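Local coordinates for BREX protein BrxA (Magnetospirillum magneticum, PDB 3BHW) that is probably part of a type 1 BREX system, which protects the bacterium against double-stranded DNA phages by preventing phage DNA replication without degrading the DNA, at residues 98-103 against 126-131. Residues are numbered along the deposited sequence; the frame is centred on the assembly and turned at random.
Sequences STLLGD and DQYLEQ
Tyr128 spans the gap to Leu100 and Asp103 where the axes of segments 99-103 and 126-131 approach to 11.7 Å, their N-to-C directions 120° from each other. At that spacing the backbones do not touch, and the phenol supplies the bridge: with CG anti to its own backbone N (chi1 166°), the ring reaches the first turn of helix 99-112. There Tyr128 OH donates to Leu100 O at 2.6 Å, the C=O...donor angle being 125° and the donor somewhat tilted from the carbonyl plane. The same hydroxyl contacts Asp103 CB at 3.1 Å, roughly at a right angle to the bond to Leu100 O. Beside this polar link, Leu100 CD1 lies 3.8 Å from Tyr128 CE2 and 3.9 Å from Leu129 CD2; the two leucine side chains meet nearly perpendicularly. The Asp103 carboxylate is engaged elsewhere, OD2 in a salt bridge with Arg7 and a hydrogen bond with Tyr8, OD1 in one with Tyr192. At the N-terminus of helix 99-112, Ser98 is the N-cap, its OG accepting from Leu101 N at 3.0 Å. The contact thus joins two helices of this all-helical fold largely through one buried aromatic side chain, with the leucine pair added: a helix carbonyl satisfies the buried phenol hydroxyl and fixes the ring's outer end, while Leu100 CD1 packs against the ring and against Leu129 CD2.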
# COMPACT_ATOMS: atom_id res chain seq x y z
N SER A 98 -4.68 4.22 2.69
CA SER A 98 -5.07 5.01 1.50
C SER A 98 -6.40 4.64 0.81
O SER A 98 -6.46 3.72 0.03
CB SER A 98 -3.95 5.05 0.48
OG SER A 98 -4.37 5.66 -0.74
N THR A 99 -7.46 5.41 1.07
CA THR A 99 -8.72 5.23 0.35
C THR A 99 -8.52 5.43 -1.16
O THR A 99 -9.24 4.85 -1.94
CB THR A 99 -9.82 6.16 0.96
OG1 THR A 99 -9.91 5.87 2.37
CG2 THR A 99 -11.17 5.92 0.31
N LEU A 100 -7.58 6.28 -1.57
CA LEU A 100 -7.35 6.50 -2.97
C LEU A 100 -6.89 5.19 -3.66
O LEU A 100 -7.38 4.84 -4.76
CB LEU A 100 -6.34 7.63 -3.20
CG LEU A 100 -6.02 7.95 -4.65
CD1 LEU A 100 -7.13 8.76 -5.26
CD2 LEU A 100 -4.65 8.68 -4.67
N LEU A 101 -5.95 4.48 -3.02
CA LEU A 101 -5.51 3.16 -3.49
C LEU A 101 -6.63 2.12 -3.38
O LEU A 101 -6.98 1.44 -4.34
CB LEU A 101 -4.28 2.68 -2.73
CG LEU A 101 -3.80 1.27 -3.13
CD1 LEU A 101 -3.29 1.17 -4.59
CD2 LEU A 101 -2.69 0.88 -2.16
N GLY A 102 -7.22 2.00 -2.19
CA GLY A 102 -8.26 0.99 -1.99
C GLY A 102 -9.42 1.10 -2.99
O GLY A 102 -9.84 0.08 -3.57
N ASP A 103 -9.92 2.33 -3.19
CA ASP A 103 -11.03 2.59 -4.11
C ASP A 103 -10.61 2.31 -5.57
O ASP A 103 -11.43 1.87 -6.37
CB ASP A 103 -11.62 4.02 -3.97
CG ASP A 103 -12.58 4.15 -2.81
OD1 ASP A 103 -12.70 3.19 -2.02
OD2 ASP A 103 -13.23 5.23 -2.70
N ASP A 126 -6.36 7.84 -14.94
CA ASP A 126 -6.74 9.20 -15.26
C ASP A 126 -8.22 9.46 -15.02
O ASP A 126 -8.59 10.42 -14.37
CB ASP A 126 -6.43 9.45 -16.74
CG ASP A 126 -5.06 10.02 -16.96
OD1 ASP A 126 -4.16 9.84 -16.10
OD2 ASP A 126 -4.87 10.66 -18.01
N GLN A 127 -9.06 8.58 -15.56
CA GLN A 127 -10.50 8.73 -15.52
C GLN A 127 -11.03 8.48 -14.09
O GLN A 127 -11.99 9.10 -13.64
CB GLN A 127 -11.15 7.84 -16.58
CG GLN A 127 -10.70 8.19 -18.00
CD GLN A 127 -10.95 7.10 -19.03
OE1 GLN A 127 -10.30 7.07 -20.10
NE2 GLN A 127 -11.94 6.24 -18.77
N TYR A 128 -10.35 7.62 -13.36
CA TYR A 128 -10.65 7.37 -11.93
C TYR A 128 -10.42 8.64 -11.13
O TYR A 128 -11.25 9.00 -10.30
CB TYR A 128 -9.81 6.17 -11.42
CG TYR A 128 -9.76 6.02 -9.90
CD1 TYR A 128 -10.86 5.51 -9.19
CD2 TYR A 128 -8.62 6.40 -9.19
CE1 TYR A 128 -10.81 5.36 -7.80
CE2 TYR A 128 -8.57 6.29 -7.80
CZ TYR A 128 -9.65 5.78 -7.11
OH TYR A 128 -9.64 5.67 -5.73
N LEU A 129 -9.27 9.26 -11.33
CA LEU A 129 -9.04 10.55 -10.70
C LEU A 129 -10.11 11.57 -11.04
O LEU A 129 -10.58 12.26 -10.15
CB LEU A 129 -7.67 11.08 -11.02
CG LEU A 129 -6.57 10.39 -10.23
CD1 LEU A 129 -5.27 11.13 -10.47
CD2 LEU A 129 -6.90 10.38 -8.76
N GLU A 130 -10.50 11.68 -12.31
CA GLU A 130 -11.65 12.53 -12.70
C GLU A 130 -12.90 12.27 -11.84
O GLU A 130 -13.52 13.21 -11.30
CB GLU A 130 -11.97 12.35 -14.20
CG GLU A 130 -11.06 13.19 -15.10
CD GLU A 130 -11.40 13.07 -16.59
OE1 GLU A 130 -11.43 11.93 -17.13
OE2 GLU A 130 -11.58 14.14 -17.23
N GLN A 131 -13.26 10.99 -11.68
CA GLN A 131 -14.35 10.57 -10.82
C GLN A 131 -14.13 10.92 -9.34
O GLN A 131 -15.06 11.33 -8.66
CB GLN A 131 -14.51 9.05 -10.93
CG GLN A 131 -15.94 8.57 -11.00
CD GLN A 131 -16.49 8.58 -12.42
OE1 GLN A 131 -16.80 9.64 -12.98
NE2 GLN A 131 -16.63 7.40 -12.99